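Local structure of peptidoglycan-recognition protein LB (Drosophila melanogaster, 7NSZ) at residues A[44-47]-A[48-51]; A[58-61]-A[62-66]. The protein hydrolyses the bond between N-acetylmuramoyl and L-amino acid residues of bacterial peptidoglycan, acting as a zinc-dependent amidase in innate immunity. The protein carries 1 engineered substitution. One frame throughout, in Å; residues are numbered along the deposited sequence.

In the fold
Contact 1 is the turn that leaves strand 38-45. Contact 2 is a stretch of helix 55-72, the next regular element in the chain. Their centres lie about 10 Å apart, and they touch. CD of P49 packs on CG of M65 at 3.6 Å, and CG of P49 on CB of S61 at 3.7 Å. CB of S46 meets SD of M65 at 3.8 Å. Contact 1 holds H44, which binds the zinc ion with H154 and C162. Contact 2 stands further back: the side chain of M65 is about 10 Å from the zinc. It is about 4 Å from that of F80, the engineered residue at the position inferred to be essential for zinc hydrate coordination.

Contact 1. Residues A[44-47]-A[48-51]; sequences HHSY and MPAV. With ZN (zinc ion), chain B.
The contact is the turn just beyond the zinc site, where S46 reaches over to P49. OG of S46 donates to O of P49 at 2.7 Å. The donor lies in the carbonyl plane, with a C=O...OG angle of 147°. OG stands between the backbone N and the carbonyl carbon of S46 (chi1 60°), and this turns it to the P49 carbonyl. The same hydroxyl also bonds to the backbone N of G117, so two partners fix its rotation. A weak bond from N of M48 to O of S46, 2.9 Å, closes a classic gamma turn centred on Y47, and a cis peptide before P49 follows it. On the outer side, Y47 and M48 run alongside each other. In one of two modelled M48 conformers, CG of M48 touches CD2 of Y47 at 3.5 Å. At the other end, ND1 of H44 binds the zinc ion at 2.1 Å. H154 and C162 complete the protein ligands, and NE2 of H44 bonds to H102, which helps to set its ring. This His-His-Cys zinc site at the end of a strand of the mixed sheet is typical of amidase PGRPs of the N-acetylmuramoyl-L-alanine amidase 2 family.

Contact 2. Residues A[58-61]-A[62-66]; sequences CMKS and MRDMQ
K60 and D64, one helical turn apart, form a salt bridge on the solvent side of helix 55-72, where K60 is exposed and D64 partly exposed. NZ of K60 donates to OD1 of D64 at 3.1 Å, on the syn lone pair of that oxygen. A second, weak bond runs from NZ of K60 to OD2 of D64 at 3.2 Å. The lysine leaves the helix with CG anti to its backbone N (chi1 176°). Bends at chi2 and chi4 then bring NZ round in front of the two carboxylate oxygens, nearly in their plane. A water gives a hydrogen to OD2 of D64 at 2.7 Å and another to OG of S61. That hydroxyl also bonds to O of D57. With an alanine at D64, the K60 ammonium would probably lose its carboxylate mate and the water one of its anchors. Beneath these side chains runs the regular i to i+4 bonding of an alpha helix. N of D64 meets O of K60 at 2.7 Å, and N of M65 meets O of S61 at 3.0 Å. The inner side is packed more closely: C58, S61, M62 and M65 are buried there. C58 is tied to C52 by a disulfide, and M62 lies against W23 and Y91. CG of M62 rests 3.5 Å from O of C58. R63 lies partly exposed along another flank. Its guanidinium lays one face over O of M59 and CA of K60, both nearer the edge of the group than its centre. NH2 of R63 approaches CB of K60 at 3.8 Å, and NH1 bonds to the backbone O of W23. The R63 and K60 side chains cross at about a right angle, and NH2 stays 6.3 Å from NZ.

Contact 1. Residues A[44-47]-A[48-51]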
loop_
_atom_site.group_PDB
_atom_site.type_symbol
_atom_site.label_atom_id
_atom_site.label_comp_id
_atom_site.label_asym_id
_atom_site.label_seq_id
_atom_site.Cartn_x
_atom_site.Cartn_y
_atom_site.Cartn_z
ATOM N N HIS A 44 -0.641 4.485 -2.202
ATOM C CA HIS A 44 -0.275 4.377 -3.627
ATOM C C HIS A 44 -1.448 3.914 -4.447
ATOM O O HIS A 44 -2.371 3.238 -3.916
ATOM C CB HIS A 44 0.909 3.376 -3.807
ATOM C CG HIS A 44 2.078 3.665 -2.952
ATOM N ND1 HIS A 44 3.140 4.397 -3.481
ATOM C CD2 HIS A 44 2.465 3.309 -1.723
ATOM C CE1 HIS A 44 4.088 4.483 -2.612
ATOM N NE2 HIS A 44 3.731 3.837 -1.481
ATOM N N HIS A 45 -1.381 4.158 -5.768
ATOM C CA HIS A 45 -2.127 3.384 -6.758
ATOM C C HIS A 45 -1.124 2.582 -7.579
ATOM O O HIS A 45 0.084 2.870 -7.563
ATOM C CB HIS A 45 -3.103 4.183 -7.649
ATOM C CG HIS A 45 -2.444 5.008 -8.699
ATOM N ND1 HIS A 45 -3.232 5.554 -9.691
ATOM C CD2 HIS A 45 -1.197 5.445 -8.891
ATOM C CE1 HIS A 45 -2.447 6.266 -10.467
ATOM N NE2 HIS A 45 -1.248 6.277 -9.998
ATOM N N SER A 46 -1.610 1.572 -8.275
ATOM C CA SER A 46 -0.682 0.763 -9.088
ATOM C C SER A 46 -0.500 1.370 -10.480
ATOM O O SER A 46 0.581 1.165 -11.072
ATOM C CB SER A 46 -1.113 -0.693 -9.212
ATOM O OG SER A 46 -2.390 -0.826 -9.820
ATOM N N TYR A 47 -1.523 2.043 -10.987
ATOM C CA TYR A 47 -1.664 2.578 -12.386
ATOM C C TYR A 47 -1.860 1.436 -13.391
ATOM O O TYR A 47 -2.903 1.375 -14.028
ATOM C CB TYR A 47 -0.523 3.539 -12.739
ATOM C CG TYR A 47 -0.617 4.024 -14.157
ATOM C CD1 TYR A 47 -1.683 4.812 -14.567
ATOM C CD2 TYR A 47 0.226 3.501 -15.121
ATOM C CE1 TYR A 47 -1.842 5.147 -15.903
ATOM C CE2 TYR A 47 0.089 3.837 -16.463
ATOM C CZ TYR A 47 -0.968 4.642 -16.849
ATOM O OH TYR A 47 -1.101 5.005 -18.163
ATOM N N MET A 48 -0.861 0.575 -13.499
ATOM C CA MET A 48 -0.935 -0.709 -14.226
ATOM C C MET A 48 -0.303 -1.733 -13.301
ATOM O O MET A 48 0.825 -1.532 -12.856
ATOM C CB MET A 48 -0.168 -0.653 -15.558
ATOM C CG MET A 48 -0.713 0.406 -16.520
ATOM S SD MET A 48 0.220 0.515 -18.094
ATOM C CE MET A 48 -0.491 -0.871 -18.979
ATOM N N PRO A 49 -1.006 -2.817 -12.923
ATOM C CA PRO A 49 -2.315 -3.208 -13.440
ATOM C C PRO A 49 -3.489 -2.276 -13.137
ATOM O O PRO A 49 -3.469 -1.483 -12.198
ATOM C CB PRO A 49 -2.652 -4.493 -12.679
ATOM C CG PRO A 49 -1.376 -4.968 -12.083
ATOM C CD PRO A 49 -0.452 -3.786 -11.980
ATOM N N ALA A 50 -4.501 -2.374 -13.970
ATOM C CA ALA A 50 -5.767 -1.657 -13.796
ATOM C C ALA A 50 -6.629 -2.279 -12.686
ATOM O O ALA A 50 -6.286 -3.350 -12.139
ATOM C CB ALA A 50 -6.523 -1.690 -15.104
ATOM N N VAL A 51 -7.738 -1.648 -12.346
ATOM C CA VAL A 51 -8.673 -2.170 -11.326
ATOM C C VAL A 51 -9.050 -3.614 -11.645
ATOM O O VAL A 51 -9.217 -3.992 -12.792
ATOM C CB VAL A 51 -9.905 -1.266 -11.221
ATOM C CG1 VAL A 51 -10.689 -1.255 -12.537
ATOM C CG2 VAL A 51 -10.794 -1.671 -10.038
HETATM ZN ZN ZN B . 3.234 5.276 -5.353
#

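Contact 2. Residues A[58-61]-A[62-66]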
loop_
_atom_site.group_PDB
_atom_site.type_symbol
_atom_site.label_atom_id
_atom_site.label_comp_id
_atom_site.label_asym_id
_atom_site.label_seq_id
_atom_site.Cartn_x
_atom_site.Cartn_y
_atom_site.Cartn_z
ATOM N N CYS A 58 -7.336 -10.189 -9.165
ATOM C CA CYS A 58 -6.557 -9.416 -8.169
ATOM C C CYS A 58 -5.346 -10.242 -7.735
ATOM O O CYS A 58 -4.251 -9.671 -7.597
ATOM C CB CYS A 58 -7.397 -9.043 -6.959
ATOM S SG CYS A 58 -8.736 -7.874 -7.326
ATOM N N MET A 59 -5.471 -11.560 -7.602
ATOM C CA MET A 59 -4.289 -12.403 -7.315
ATOM C C MET A 59 -3.278 -12.316 -8.470
ATOM O O MET A 59 -2.064 -12.157 -8.215
ATOM C CB MET A 59 -4.723 -13.861 -7.141
ATOM C CG MET A 59 -5.586 -14.070 -5.922
ATOM S SD MET A 59 -6.209 -15.750 -5.799
ATOM C CE MET A 59 -6.816 -15.800 -4.099
ATOM N N LYS A 60 -3.741 -12.384 -9.713
ATOM C CA LYS A 60 -2.860 -12.204 -10.893
ATOM C C LYS A 60 -2.204 -10.816 -10.856
ATOM O O LYS A 60 -1.016 -10.678 -11.171
ATOM C CB LYS A 60 -3.648 -12.490 -12.179
ATOM C CG LYS A 60 -2.901 -12.256 -13.472
ATOM C CD LYS A 60 -1.663 -13.063 -13.618
ATOM C CE LYS A 60 -1.294 -13.255 -15.081
ATOM N NZ LYS A 60 -1.197 -11.985 -15.832
ATOM N N SER A 61 -2.932 -9.780 -10.466
ATOM C CA SER A 61 -2.405 -8.401 -10.468
ATOM C C SER A 61 -1.276 -8.319 -9.438
ATOM O O SER A 61 -0.296 -7.638 -9.700
ATOM C CB SER A 61 -3.474 -7.376 -10.171
ATOM O OG SER A 61 -4.524 -7.363 -11.116
ATOM N N MET A 62 -1.432 -8.936 -8.266
ATOM C CA MET A 62 -0.354 -8.981 -7.270
ATOM C C MET A 62 0.865 -9.687 -7.881
ATOM O O MET A 62 1.984 -9.181 -7.745
ATOM C CB MET A 62 -0.805 -9.714 -6.002
ATOM C CG MET A 62 -1.823 -8.934 -5.172
ATOM S SD MET A 62 -1.165 -7.404 -4.467
ATOM C CE MET A 62 0.078 -8.010 -3.355
ATOM N N ARG A 63 0.675 -10.815 -8.568
ATOM C CA ARG A 63 1.822 -11.502 -9.219
ATOM C C ARG A 63 2.415 -10.614 -10.297
ATOM O O ARG A 63 3.656 -10.619 -10.468
ATOM C CB ARG A 63 1.397 -12.861 -9.776
ATOM C CG ARG A 63 1.038 -13.845 -8.686
ATOM C CD ARG A 63 0.843 -15.287 -9.165
ATOM N NE ARG A 63 -0.171 -15.398 -10.205
ATOM C CZ ARG A 63 -1.439 -15.683 -9.954
ATOM N NH1 ARG A 63 -1.889 -15.721 -8.722
ATOM N NH2 ARG A 63 -2.292 -15.834 -10.952
ATOM N N ASP A 64 1.605 -9.936 -11.064
ATOM C CA ASP A 64 2.151 -9.036 -12.099
ATOM C C ASP A 64 3.039 -7.949 -11.478
ATOM O O ASP A 64 4.122 -7.597 -12.040
ATOM C CB ASP A 64 0.998 -8.480 -12.930
ATOM C CG ASP A 64 0.356 -9.482 -13.883
ATOM O OD1 ASP A 64 0.908 -10.572 -14.067
ATOM O OD2 ASP A 64 -0.729 -9.161 -14.383
ATOM N N MET A 65 2.607 -7.303 -10.410
ATOM C CA MET A 65 3.454 -6.294 -9.724
ATOM C C MET A 65 4.696 -6.958 -9.167
ATOM O O MET A 65 5.796 -6.364 -9.322
ATOM C CB MET A 65 2.673 -5.591 -8.609
ATOM C CG MET A 65 1.551 -4.713 -9.144
ATOM S SD MET A 65 0.744 -3.699 -7.866
ATOM C CE MET A 65 -0.191 -4.962 -7.029
ATOM N N GLN A 66 4.539 -8.088 -8.515
ATOM C CA GLN A 66 5.745 -8.763 -7.978
ATOM C C GLN A 66 6.735 -9.080 -9.107
ATOM O O GLN A 66 7.945 -8.904 -8.878
ATOM C CB GLN A 66 5.387 -10.021 -7.215
ATOM C CG GLN A 66 6.581 -10.576 -6.482
ATOM C CD GLN A 66 6.355 -11.915 -5.836
ATOM O OE1 GLN A 66 5.707 -12.780 -6.426
ATOM N NE2 GLN A 66 6.912 -12.073 -4.646
HETATM O O HOH W 1 -3.003 -7.899 -13.856
#